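Long-range contacts in repeat Five Residue (Rfr) protein or pentapeptide repeat protein (Cyanothece, PDB 2O6W), which is of unknown function but belongs to the pentapeptide repeat family, whose chains wind into a right-handed quadrilateral beta helix: residues Leu32-Pro37 / Thr45-Met50; Asp57-Asn62 / Ser75-Asn80; Ser71-Ile76 / Ser89-Glu94; Glu94-Ile99 / Gln114-Glu119. One frame throughout, in Å; residues are numbered along the deposited sequence.

Interaction 1. Residues Leu32-Pro37 / Thr45-Met50; sequences LKYRIP and TTPFGM
Arg35 reaches Phe48 because its CG sits between the backbone N and the carbonyl carbon (chi1 66°) and the chain then runs straight out to NE, while Met50, a selenomethionine, folds back at chi2 and chi3 to lie along it. Arg35 NE donates to Phe48 O at 2.8 Å. The N-H is bent to 130° at the hydrogen; the acceptor uses a lone pair in its carbonyl plane but stands 31° out of the guanidinium plane. Thr46 CG2 lies over one guanidinium face, and Gly49 CA comes to the edge. Behind this, the Arg35 and Met50 side chains run antiparallel, with Met50 SE 3.6 Å from Arg35 CB. The curled end of Met50 then brings CE against Leu32, 3.8 Å from its CD2. The edge of the Tyr34 ring meets Pro47, Tyr34 CD2 to Pro47 CD being 4.0 Å, and Thr45 OG1 approaches Tyr34 CB at 3.6 Å. The backbones are paired at a single place: Thr46 N bonds to Arg35 O at 3.2 Å, returned by a weak bond from Arg35 N to Thr46 O. Lys33 O takes a CA-H...O contact from Pro47 CA, while Lys33 NZ makes salt bridges to Glu94 and Asp92. Past the bridge, Thr46 OG1 takes Phe48 N in an ST turn that leads into the type II turn Pro47-Met50. Here a single antiparallel bridge and a type II turn form a surface loop leaving the coils of the pentapeptide repeat helix.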
loop_
_atom_site.group_PDB
_atom_site.type_symbol
_atom_site.label_atom_id
_atom_site.label_comp_id
_atom_site.label_asym_id
_atom_site.label_seq_id
_atom_site.Cartn_x
_atom_site.Cartn_y
_atom_site.Cartn_z
ATOM N N LEU A 32 7.344 7.893 1.460
ATOM C CA LEU A 32 8.294 8.963 1.160
ATOM C C LEU A 32 7.914 10.299 1.787
ATOM O O LEU A 32 8.416 11.335 1.372
ATOM C CB LEU A 32 8.411 9.160 -0.352
ATOM C CG LEU A 32 9.313 8.202 -1.117
ATOM C CD1 LEU A 32 9.236 8.515 -2.605
ATOM C CD2 LEU A 32 10.749 8.338 -0.615
ATOM N N LYS A 33 7.034 10.287 2.778
ATOM C CA LYS A 33 6.628 11.536 3.397
ATOM C C LYS A 33 7.448 11.921 4.614
ATOM O O LYS A 33 7.838 13.073 4.763
ATOM C CB LYS A 33 5.153 11.491 3.785
ATOM C CG LYS A 33 4.203 11.619 2.614
ATOM C CD LYS A 33 2.772 11.732 3.093
ATOM C CE LYS A 33 1.829 12.051 1.942
ATOM N NZ LYS A 33 0.437 12.267 2.423
ATOM N N TYR A 34 7.718 10.962 5.486
ATOM C CA TYR A 34 8.470 11.267 6.684
ATOM C C TYR A 34 9.576 10.272 6.945
ATOM O O TYR A 34 9.736 9.286 6.226
ATOM C CB TYR A 34 7.543 11.283 7.901
ATOM C CG TYR A 34 6.262 12.057 7.723
ATOM C CD1 TYR A 34 5.082 11.418 7.320
ATOM C CD2 TYR A 34 6.215 13.426 7.997
ATOM C CE1 TYR A 34 3.885 12.129 7.204
ATOM C CE2 TYR A 34 5.030 14.143 7.880
ATOM C CZ TYR A 34 3.869 13.494 7.488
ATOM O OH TYR A 34 2.697 14.218 7.393
ATOM N N ARG A 35 10.334 10.546 7.998
ATOM C CA ARG A 35 11.416 9.681 8.428
ATOM C C ARG A 35 11.618 9.937 9.920
ATOM O O ARG A 35 11.447 11.064 10.393
ATOM C CB ARG A 35 12.698 9.982 7.641
ATOM C CG ARG A 35 13.296 11.350 7.889
ATOM C CD ARG A 35 14.534 11.587 7.028
ATOM N NE ARG A 35 15.151 12.879 7.332
ATOM C CZ ARG A 35 15.835 13.140 8.444
ATOM N NH1 ARG A 35 16.004 12.196 9.363
ATOM N NH2 ARG A 35 16.342 14.349 8.646
ATOM N N ILE A 36 11.951 8.887 10.665
ATOM C CA ILE A 36 12.178 9.011 12.106
ATOM C C ILE A 36 13.643 8.744 12.438
ATOM O O ILE A 36 14.083 7.588 12.469
ATOM C CB ILE A 36 11.302 8.017 12.932
ATOM C CG1 ILE A 36 9.816 8.385 12.818
ATOM C CG2 ILE A 36 11.719 8.052 14.401
ATOM C CD1 ILE A 36 9.217 8.173 11.433
ATOM N N PRO A 37 14.420 9.814 12.686
ATOM C CA PRO A 37 15.846 9.725 13.022
ATOM C C PRO A 37 16.092 9.300 14.473
ATOM O O PRO A 37 16.261 8.113 14.767
ATOM C CB PRO A 37 16.346 11.141 12.744
ATOM C CG PRO A 37 15.179 11.969 13.174
ATOM C CD PRO A 37 14.006 11.224 12.556
ATOM N N THR A 45 9.511 12.617 14.197
ATOM C CA THR A 45 9.047 12.473 12.822
ATOM C C THR A 45 9.129 13.792 12.058
ATOM O O THR A 45 8.569 14.806 12.479
ATOM C CB THR A 45 7.592 11.960 12.783
ATOM O OG1 THR A 45 7.172 11.808 11.422
ATOM C CG2 THR A 45 6.663 12.932 13.504
ATOM N N THR A 46 9.827 13.767 10.927
ATOM C CA THR A 46 10.003 14.957 10.103
ATOM C C THR A 46 10.045 14.641 8.610
ATOM O O THR A 46 10.577 13.609 8.198
ATOM C CB THR A 46 11.308 15.695 10.478
ATOM O OG1 THR A 46 11.557 16.743 9.532
ATOM C CG2 THR A 46 12.482 14.729 10.482
ATOM N N PRO A 47 9.472 15.529 7.780
ATOM C CA PRO A 47 9.451 15.345 6.327
ATOM C C PRO A 47 10.773 15.775 5.694
ATOM O O PRO A 47 11.156 15.287 4.630
ATOM C CB PRO A 47 8.286 16.225 5.893
ATOM C CG PRO A 47 8.373 17.358 6.852
ATOM C CD PRO A 47 8.617 16.664 8.172
ATOM N N PHE A 48 11.464 16.689 6.366
ATOM C CA PHE A 48 12.739 17.206 5.884
ATOM C C PHE A 48 13.793 16.107 5.796
ATOM O O PHE A 48 13.917 15.276 6.696
ATOM C CB PHE A 48 13.227 18.329 6.804
ATOM C CG PHE A 48 12.203 19.405 7.032
ATOM C CD1 PHE A 48 11.650 20.099 5.957
ATOM C CD2 PHE A 48 11.770 19.709 8.321
ATOM C CE1 PHE A 48 10.677 21.077 6.160
ATOM C CE2 PHE A 48 10.797 20.686 8.538
ATOM C CZ PHE A 48 10.250 21.372 7.454
ATOM N N GLY A 49 14.548 16.114 4.700
ATOM C CA GLY A 49 15.579 15.111 4.499
ATOM C C GLY A 49 15.085 13.988 3.606
ATOM O O GLY A 49 15.777 12.987 3.408
HETATM N N MSE A 50 13.880 14.158 3.066
HETATM C CA MSE A 50 13.273 13.159 2.191
HETATM C C MSE A 50 13.350 13.585 0.725
HETATM O O MSE A 50 12.884 12.870 -0.167
HETATM C CB MSE A 50 11.808 12.933 2.583
HETATM C CG MSE A 50 11.607 12.284 3.949
HETATM SE SE MSE A 50 12.420 10.527 4.084
HETATM C CE MSE A 50 11.198 9.532 2.965
#

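Interaction 2. Residues Asp57-Asn62 / Ser75-Asn80; sequences DLTRAN and SIILEN
Two neighbouring coils of the beta helix stack here, Asp57-Arg60 on Ile76-Asn80, nearly parallel at 18°. Leu58 N donates to Ile77 O at 2.7 Å, and two residues on Arg60 N donates to Glu79 O at 3.0 Å. Inside, Leu58 lies alongside Leu78, with CB of Leu58 3.5 Å from CD2 of Leu78; CD1 of Leu58 also touches CD1 of Ile76. Outside, the Asp57 carboxylate is fixed by its own segment: Asp57 OD1 accepts Thr59 N nearly along the C-O axis and Thr59 OG1, at 2.7 Å, on its syn lone pair. Ile77 CG2 tucks beneath this pair, 3.6 Å from Thr59 OG1. Two waters bridge the outer side. One donates to both Thr59 OG1 and Glu79 OE2, and the second lies in plane at the edge of the Arg60 guanidinium, accepting from NH1 and donating to Asn80 OD1. On the other side, Arg13, Cys15 and Gly17 continue the backbone bonding from Asp57 and Thr59. In this segment an Asx turn at Asp57 enters the type II turn Leu58-Ala61; that type II turn, with leucines stacked inward, is the corner geometry of a pentapeptide repeat coil.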
loop_
_atom_site.group_PDB
_atom_site.type_symbol
_atom_site.label_atom_id
_atom_site.label_comp_id
_atom_site.label_asym_id
_atom_site.label_seq_id
_atom_site.Cartn_x
_atom_site.Cartn_y
_atom_site.Cartn_z
ATOM N N ASP A 57 9.840 -0.433 -3.380
ATOM C CA ASP A 57 9.379 -1.188 -4.537
ATOM C C ASP A 57 8.865 -2.581 -4.160
ATOM O O ASP A 57 9.638 -3.462 -3.765
ATOM C CB ASP A 57 10.513 -1.312 -5.556
ATOM C CG ASP A 57 10.016 -1.662 -6.935
ATOM O OD1 ASP A 57 9.058 -2.460 -7.040
ATOM O OD2 ASP A 57 10.591 -1.153 -7.929
ATOM N N LEU A 58 7.558 -2.772 -4.297
ATOM C CA LEU A 58 6.928 -4.045 -3.974
ATOM C C LEU A 58 6.196 -4.632 -5.181
ATOM O O LEU A 58 5.137 -5.252 -5.046
ATOM C CB LEU A 58 5.967 -3.865 -2.790
ATOM C CG LEU A 58 6.621 -3.604 -1.421
ATOM C CD1 LEU A 58 5.573 -3.170 -0.403
ATOM C CD2 LEU A 58 7.328 -4.870 -0.945
ATOM N N THR A 59 6.783 -4.428 -6.357
ATOM C CA THR A 59 6.240 -4.926 -7.614
ATOM C C THR A 59 6.083 -6.431 -7.543
ATOM O O THR A 59 6.988 -7.134 -7.086
ATOM C CB THR A 59 7.187 -4.619 -8.803
ATOM O OG1 THR A 59 7.298 -3.203 -8.977
ATOM C CG2 THR A 59 6.668 -5.264 -10.090
ATOM N N ARG A 60 4.937 -6.909 -8.018
ATOM C CA ARG A 60 4.608 -8.330 -8.045
ATOM C C ARG A 60 4.688 -9.034 -6.689
ATOM O O ARG A 60 4.720 -10.263 -6.625
ATOM C CB ARG A 60 5.501 -9.057 -9.055
ATOM C CG ARG A 60 5.334 -8.596 -10.515
ATOM C CD ARG A 60 6.129 -9.483 -11.479
ATOM N NE ARG A 60 7.530 -9.586 -11.074
ATOM C CZ ARG A 60 8.453 -8.663 -11.333
ATOM N NH1 ARG A 60 8.127 -7.566 -12.009
ATOM N NH2 ARG A 60 9.695 -8.830 -10.900
ATOM N N ALA A 61 4.724 -8.266 -5.604
ATOM C CA ALA A 61 4.791 -8.868 -4.276
ATOM C C ALA A 61 3.428 -9.440 -3.885
ATOM O O ALA A 61 2.390 -8.986 -4.368
ATOM C CB ALA A 61 5.236 -7.836 -3.249
ATOM N N ASN A 62 3.435 -10.447 -3.021
ATOM C CA ASN A 62 2.192 -11.042 -2.558
ATOM C C ASN A 62 2.047 -10.675 -1.084
ATOM O O ASN A 62 2.831 -11.117 -0.248
ATOM C CB ASN A 62 2.211 -12.563 -2.706
ATOM C CG ASN A 62 0.824 -13.181 -2.548
ATOM O OD1 ASN A 62 0.021 -12.747 -1.715
ATOM N ND2 ASN A 62 0.544 -14.207 -3.334
ATOM N N SER A 75 3.601 6.885 -2.018
ATOM C CA SER A 75 4.443 6.733 -3.205
ATOM C C SER A 75 5.001 5.325 -3.388
ATOM O O SER A 75 5.931 5.115 -4.170
ATOM C CB SER A 75 5.600 7.734 -3.159
ATOM O OG SER A 75 5.107 9.065 -3.124
ATOM N N ILE A 76 4.430 4.361 -2.684
ATOM C CA ILE A 76 4.896 2.988 -2.788
ATOM C C ILE A 76 4.572 2.393 -4.155
ATOM O O ILE A 76 3.608 2.802 -4.811
ATOM C CB ILE A 76 4.253 2.109 -1.702
ATOM C CG1 ILE A 76 5.127 0.883 -1.442
ATOM C CG2 ILE A 76 2.869 1.675 -2.149
ATOM C CD1 ILE A 76 4.808 0.195 -0.141
ATOM N N ILE A 77 5.375 1.420 -4.572
ATOM C CA ILE A 77 5.177 0.759 -5.860
ATOM C C ILE A 77 4.629 -0.659 -5.662
ATOM O O ILE A 77 5.351 -1.575 -5.265
ATOM C CB ILE A 77 6.504 0.714 -6.655
ATOM C CG1 ILE A 77 7.036 2.141 -6.837
ATOM C CG2 ILE A 77 6.283 0.094 -8.027
ATOM C CD1 ILE A 77 8.362 2.214 -7.548
ATOM N N LEU A 78 3.336 -0.814 -5.929
ATOM C CA LEU A 78 2.658 -2.094 -5.788
ATOM C C LEU A 78 2.097 -2.544 -7.132
ATOM O O LEU A 78 1.025 -3.150 -7.206
ATOM C CB LEU A 78 1.525 -1.985 -4.761
ATOM C CG LEU A 78 1.951 -1.924 -3.292
ATOM C CD1 LEU A 78 0.755 -1.592 -2.416
ATOM C CD2 LEU A 78 2.550 -3.261 -2.880
ATOM N N GLU A 79 2.820 -2.241 -8.200
ATOM C CA GLU A 79 2.374 -2.621 -9.531
ATOM C C GLU A 79 2.290 -4.142 -9.640
ATOM O O GLU A 79 3.204 -4.851 -9.232
ATOM C CB GLU A 79 3.334 -2.056 -10.580
ATOM C CG GLU A 79 2.895 -2.288 -12.014
ATOM C CD GLU A 79 3.677 -1.443 -13.009
ATOM O OE1 GLU A 79 3.414 -1.568 -14.229
ATOM O OE2 GLU A 79 4.551 -0.651 -12.578
ATOM N N ASN A 80 1.174 -4.628 -10.165
ATOM C CA ASN A 80 0.949 -6.056 -10.336
ATOM C C ASN A 80 1.133 -6.838 -9.039
ATOM O O ASN A 80 1.507 -8.012 -9.049
ATOM C CB ASN A 80 1.879 -6.592 -11.422
ATOM C CG ASN A 80 1.562 -6.009 -12.788
ATOM O OD1 ASN A 80 2.422 -5.944 -13.668
ATOM N ND2 ASN A 80 0.315 -5.586 -12.973
HETATM O O HOH W 1 7.044 -1.953 -11.387
HETATM O O HOH W 2 5.672 -6.112 -13.162
#

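Interaction 3. Residues Ser71-Ile76 / Ser89-Glu94; sequences SDLSSI and SETDLE
The carboxylates of Asp72 and Asp92 run abreast, their planes only 10° apart. OD1 of Asp72 lies 3.9 Å from CB of Asp92, and OD2 of Asp72 is 4.3 Å from OD2 of Asp92, a like-charge pair that is probably eased by Lys33, whose NZ makes a salt bridge with Asp92 OD2. Each carboxylate is tied down in an Asx turn: Asp72 OD1 receives Ser74 N nearly end-on at 2.9 Å and the Ser74 hydroxyl from the syn side, 16° out of plane, while Asp92 OD1 receives Glu94 N. Two bonds on one oxygen thus fix the rotation of the Asp72 group. The backbones are joined by Asp92 N to Ser71 O at 3.0 Å, Leu73 N to Asp92 O at 2.7 Å and Ser75 N to Glu94 O at 2.7 Å. On the inner side Leu93 CD2 fits against Leu73 CB, 3.7 Å away, and also meets Ile76 CG2. The fold has no regular strands and helix 2-10 takes no part, so the neighbours are coils: Glu28 and Phe30 bond to the backbone of Asp72 on one side, and Glu109 bonds to that of Glu90 on the other.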
loop_
_atom_site.group_PDB
_atom_site.type_symbol
_atom_site.label_atom_id
_atom_site.label_comp_id
_atom_site.label_asym_id
_atom_site.label_seq_id
_atom_site.Cartn_x
_atom_site.Cartn_y
_atom_site.Cartn_z
ATOM N N SER A 71 -0.386 1.869 8.301
ATOM C CA SER A 71 0.975 1.980 7.796
ATOM C C SER A 71 1.086 3.087 6.744
ATOM O O SER A 71 0.122 3.386 6.036
ATOM C CB SER A 71 1.415 0.651 7.181
ATOM O OG SER A 71 1.838 -0.262 8.180
ATOM N N ASP A 72 2.256 3.710 6.654
ATOM C CA ASP A 72 2.480 4.755 5.662
ATOM C C ASP A 72 3.037 4.043 4.425
ATOM O O ASP A 72 4.074 3.379 4.494
ATOM C CB ASP A 72 3.504 5.784 6.172
ATOM C CG ASP A 72 3.634 7.005 5.249
ATOM O OD1 ASP A 72 3.502 6.854 4.006
ATOM O OD2 ASP A 72 3.894 8.120 5.766
ATOM N N LEU A 73 2.343 4.186 3.300
ATOM C CA LEU A 73 2.759 3.561 2.052
ATOM C C LEU A 73 2.804 4.613 0.943
ATOM O O LEU A 73 2.661 4.294 -0.240
ATOM C CB LEU A 73 1.766 2.451 1.669
ATOM C CG LEU A 73 1.465 1.412 2.762
ATOM C CD1 LEU A 73 0.388 0.434 2.297
ATOM C CD2 LEU A 73 2.738 0.677 3.120
ATOM N N SER A 74 3.006 5.868 1.322
ATOM C CA SER A 74 3.033 6.942 0.339
ATOM C C SER A 74 4.058 6.728 -0.777
ATOM O O SER A 74 5.216 6.410 -0.521
ATOM C CB SER A 74 3.256 8.303 1.030
ATOM O OG SER A 74 4.388 8.297 1.880
ATOM N N SER A 75 3.601 6.885 -2.018
ATOM C CA SER A 75 4.443 6.733 -3.205
ATOM C C SER A 75 5.001 5.325 -3.388
ATOM O O SER A 75 5.931 5.115 -4.170
ATOM C CB SER A 75 5.600 7.734 -3.159
ATOM O OG SER A 75 5.107 9.065 -3.124
ATOM N N ILE A 76 4.430 4.361 -2.684
ATOM C CA ILE A 76 4.896 2.988 -2.788
ATOM C C ILE A 76 4.572 2.393 -4.155
ATOM O O ILE A 76 3.608 2.802 -4.811
ATOM C CB ILE A 76 4.253 2.109 -1.702
ATOM C CG1 ILE A 76 5.127 0.883 -1.442
ATOM C CG2 ILE A 76 2.869 1.675 -2.149
ATOM C CD1 ILE A 76 4.808 0.195 -0.141
ATOM N N SER A 89 -6.537 -0.681 5.886
ATOM C CA SER A 89 -7.315 0.398 6.486
ATOM C C SER A 89 -6.449 1.457 7.169
ATOM O O SER A 89 -5.435 1.153 7.802
ATOM C CB SER A 89 -8.355 -0.154 7.471
ATOM O OG SER A 89 -7.751 -0.948 8.469
ATOM N N GLU A 90 -6.864 2.708 7.009
ATOM C CA GLU A 90 -6.171 3.864 7.561
ATOM C C GLU A 90 -4.711 3.960 7.133
ATOM O O GLU A 90 -3.876 4.502 7.853
ATOM C CB GLU A 90 -6.289 3.873 9.084
ATOM C CG GLU A 90 -7.730 3.898 9.535
ATOM C CD GLU A 90 -7.909 4.397 10.954
ATOM O OE1 GLU A 90 -9.055 4.320 11.456
ATOM O OE2 GLU A 90 -6.918 4.874 11.561
ATOM N N THR A 91 -4.401 3.430 5.956
ATOM C CA THR A 91 -3.042 3.513 5.446
ATOM C C THR A 91 -2.905 4.765 4.589
ATOM O O THR A 91 -3.894 5.311 4.093
ATOM C CB THR A 91 -2.664 2.297 4.566
ATOM O OG1 THR A 91 -3.609 2.157 3.489
ATOM C CG2 THR A 91 -2.625 1.031 5.406
ATOM N N ASP A 92 -1.675 5.227 4.420
ATOM C CA ASP A 92 -1.433 6.395 3.590
ATOM C C ASP A 92 -0.908 5.844 2.263
ATOM O O ASP A 92 0.218 5.365 2.190
ATOM C CB ASP A 92 -0.394 7.315 4.247
ATOM C CG ASP A 92 -0.213 8.633 3.498
ATOM O OD1 ASP A 92 -0.498 8.673 2.283
ATOM O OD2 ASP A 92 0.235 9.629 4.119
ATOM N N LEU A 93 -1.738 5.882 1.225
ATOM C CA LEU A 93 -1.340 5.395 -0.094
ATOM C C LEU A 93 -1.263 6.540 -1.109
ATOM O O LEU A 93 -1.489 6.345 -2.303
ATOM C CB LEU A 93 -2.318 4.312 -0.575
ATOM C CG LEU A 93 -1.983 2.902 -0.063
ATOM C CD1 LEU A 93 -3.202 1.993 -0.092
ATOM C CD2 LEU A 93 -0.854 2.326 -0.913
ATOM N N GLU A 94 -0.940 7.737 -0.630
ATOM C CA GLU A 94 -0.842 8.886 -1.514
ATOM C C GLU A 94 0.216 8.690 -2.599
ATOM O O GLU A 94 1.337 8.276 -2.318
ATOM C CB GLU A 94 -0.540 10.153 -0.719
ATOM C CG GLU A 94 -0.414 11.381 -1.602
ATOM C CD GLU A 94 -0.718 12.676 -0.874
ATOM O OE1 GLU A 94 -0.589 13.745 -1.508
ATOM O OE2 GLU A 94 -1.093 12.630 0.321
#

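Interaction 4. Residues Glu94-Ile99 / Gln114-Glu119; sequences ENAILI and QGANLE
Leu98 and Leu118 make the tight side of this contact, lying parallel in the buried interior with Leu98 CD1 and Leu118 CD1 3.8 Å apart. Next to them, Ala96 CB and Ala116 CB are 4.4 Å apart, and the two pairs stack coil on coil. The backbones are just as closely locked: Asn117 N donates to Ala96 O at 2.8 Å, Leu98 N donates to Asn117 O at 2.6 Å, and Asn95 N donates to Gln114 O at 2.8 Å. The two segments run in almost the same direction, 1° apart, each residue over its counterpart at most positions, which is how successive coils of a pentapeptide repeat beta helix superpose. Asn117 OD1 accepts Glu119 N in an Asx turn and also bonds to His137 ND1, so two donors grip the amide oxygen; Asn117 ND2 faces Ile99 CD1 at 3.7 Å, and Ile99 crosses it at an angle. The other end is looser. Glu94 and Gln114, both with CG anti to the backbone N and extended beyond it, run alongside each other, yet their flat ends are turned 84° apart. OE1 of Glu94 and OE1 of Gln114 stand 3.1 Å from each other as two acceptors, with no direct bond. A water donates to Glu94 OE2 and, at 2.6 Å, to Gln114 OE1, bridging the two ends, while Glu94 OE2 has its main partner in the salt bridge to Lys33. OD1 of the exposed Asn95 comes only into van der Waals range of Gly115 CA.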
loop_
_atom_site.group_PDB
_atom_site.type_symbol
_atom_site.label_atom_id
_atom_site.label_comp_id
_atom_site.label_asym_id
_atom_site.label_seq_id
_atom_site.Cartn_x
_atom_site.Cartn_y
_atom_site.Cartn_z
ATOM N N GLU A 94 -0.940 7.737 -0.630
ATOM C CA GLU A 94 -0.842 8.886 -1.514
ATOM C C GLU A 94 0.216 8.690 -2.599
ATOM O O GLU A 94 1.337 8.276 -2.318
ATOM C CB GLU A 94 -0.540 10.153 -0.719
ATOM C CG GLU A 94 -0.414 11.381 -1.602
ATOM C CD GLU A 94 -0.718 12.676 -0.874
ATOM O OE1 GLU A 94 -0.589 13.745 -1.508
ATOM O OE2 GLU A 94 -1.093 12.630 0.321
ATOM N N ASN A 95 -0.170 8.987 -3.839
ATOM C CA ASN A 95 0.701 8.864 -5.006
ATOM C C ASN A 95 1.255 7.462 -5.162
ATOM O O ASN A 95 2.302 7.257 -5.774
ATOM C CB ASN A 95 1.861 9.862 -4.925
ATOM C CG ASN A 95 1.385 11.284 -4.737
ATOM O OD1 ASN A 95 0.506 11.760 -5.467
ATOM N ND2 ASN A 95 1.958 11.973 -3.758
ATOM N N ALA A 96 0.551 6.488 -4.607
ATOM C CA ALA A 96 1.007 5.117 -4.704
ATOM C C ALA A 96 0.729 4.575 -6.096
ATOM O O ALA A 96 -0.147 5.064 -6.808
ATOM C CB ALA A 96 0.310 4.268 -3.671
ATOM N N ILE A 97 1.484 3.563 -6.486
ATOM C CA ILE A 97 1.280 2.969 -7.789
ATOM C C ILE A 97 0.677 1.591 -7.600
ATOM O O ILE A 97 1.357 0.666 -7.165
ATOM C CB ILE A 97 2.607 2.864 -8.558
ATOM C CG1 ILE A 97 3.104 4.276 -8.903
ATOM C CG2 ILE A 97 2.420 2.040 -9.820
ATOM C CD1 ILE A 97 4.479 4.298 -9.535
ATOM N N LEU A 98 -0.608 1.458 -7.912
ATOM C CA LEU A 98 -1.283 0.174 -7.766
ATOM C C LEU A 98 -1.790 -0.365 -9.101
ATOM O O LEU A 98 -2.805 -1.057 -9.154
ATOM C CB LEU A 98 -2.440 0.307 -6.773
ATOM C CG LEU A 98 -2.034 0.481 -5.299
ATOM C CD1 LEU A 98 -3.106 1.253 -4.558
ATOM C CD2 LEU A 98 -1.800 -0.888 -4.651
ATOM N N ILE A 99 -1.073 -0.054 -10.177
ATOM C CA ILE A 99 -1.456 -0.510 -11.510
ATOM C C ILE A 99 -1.556 -2.028 -11.584
ATOM O O ILE A 99 -0.624 -2.740 -11.222
ATOM C CB ILE A 99 -0.447 -0.035 -12.567
ATOM C CG1 ILE A 99 -0.426 1.492 -12.601
ATOM C CG2 ILE A 99 -0.826 -0.579 -13.941
ATOM C CD1 ILE A 99 0.643 2.059 -13.510
ATOM N N GLN A 114 -5.119 9.617 -2.349
ATOM C CA GLN A 114 -4.932 10.822 -3.145
ATOM C C GLN A 114 -3.774 10.683 -4.118
ATOM O O GLN A 114 -2.662 10.308 -3.739
ATOM C CB GLN A 114 -4.695 12.028 -2.240
ATOM C CG GLN A 114 -4.760 13.355 -2.978
ATOM C CD GLN A 114 -4.575 14.535 -2.050
ATOM O OE1 GLN A 114 -3.504 14.723 -1.477
ATOM N NE2 GLN A 114 -5.622 15.331 -1.885
ATOM N N GLY A 115 -4.056 10.993 -5.378
ATOM C CA GLY A 115 -3.043 10.912 -6.405
ATOM C C GLY A 115 -2.573 9.503 -6.686
ATOM O O GLY A 115 -1.636 9.318 -7.447
ATOM N N ALA A 116 -3.208 8.504 -6.081
ATOM C CA ALA A 116 -2.798 7.121 -6.311
ATOM C C ALA A 116 -3.279 6.629 -7.666
ATOM O O ALA A 116 -4.321 7.066 -8.167
ATOM C CB ALA A 116 -3.331 6.212 -5.209
ATOM N N ASN A 117 -2.518 5.711 -8.251
ATOM C CA ASN A 117 -2.860 5.151 -9.553
ATOM C C ASN A 117 -3.311 3.698 -9.412
ATOM O O ASN A 117 -2.515 2.827 -9.073
ATOM C CB ASN A 117 -1.649 5.211 -10.489
ATOM C CG ASN A 117 -2.017 4.908 -11.934
ATOM O OD1 ASN A 117 -3.087 4.360 -12.211
ATOM N ND2 ASN A 117 -1.128 5.254 -12.861
ATOM N N LEU A 118 -4.585 3.444 -9.682
ATOM C CA LEU A 118 -5.125 2.096 -9.589
ATOM C C LEU A 118 -5.613 1.540 -10.921
ATOM O O LEU A 118 -6.519 0.716 -10.943
ATOM C CB LEU A 118 -6.280 2.046 -8.579
ATOM C CG LEU A 118 -5.910 2.080 -7.091
ATOM C CD1 LEU A 118 -5.248 3.408 -6.757
ATOM C CD2 LEU A 118 -7.162 1.875 -6.248
ATOM N N GLU A 119 -5.010 1.969 -12.026
ATOM C CA GLU A 119 -5.434 1.500 -13.345
ATOM C C GLU A 119 -5.480 -0.023 -13.467
ATOM O O GLU A 119 -4.526 -0.717 -13.117
ATOM C CB GLU A 119 -4.525 2.064 -14.442
ATOM C CG GLU A 119 -5.093 1.888 -15.853
ATOM C CD GLU A 119 -4.270 2.602 -16.920
ATOM O OE1 GLU A 119 -3.891 3.777 -16.692
ATOM O OE2 GLU A 119 -4.021 2.005 -17.994
HETATM O O HOH W 3 -3.837 14.246 1.078
#

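In the fold
After helix 2-10 the chain already makes its first coils; interaction 1 then closes a short loop off the flank, with seven residues between its segments, three of them (38-40) unmodelled, and further coils follow from 57. Interaction 2 closes residues 57-80 and interaction 3 residues 71-94; they share Ser75 and Ile76, so the loops overlap in sequence without either enclosing the other. Interaction 4 starts at Glu94, where interaction 3 ends, and closes on Gln114-Glu119. Side by side, interactions 2 and 4 join successive coils, Leu78 N bonding to Ile97 O and Leu78 packing on Leu98. Lys33 NZ reaches Glu94 OE2 at 2.6 Å and Leu32 packs on Ser75, tying the excursion to the coil wall.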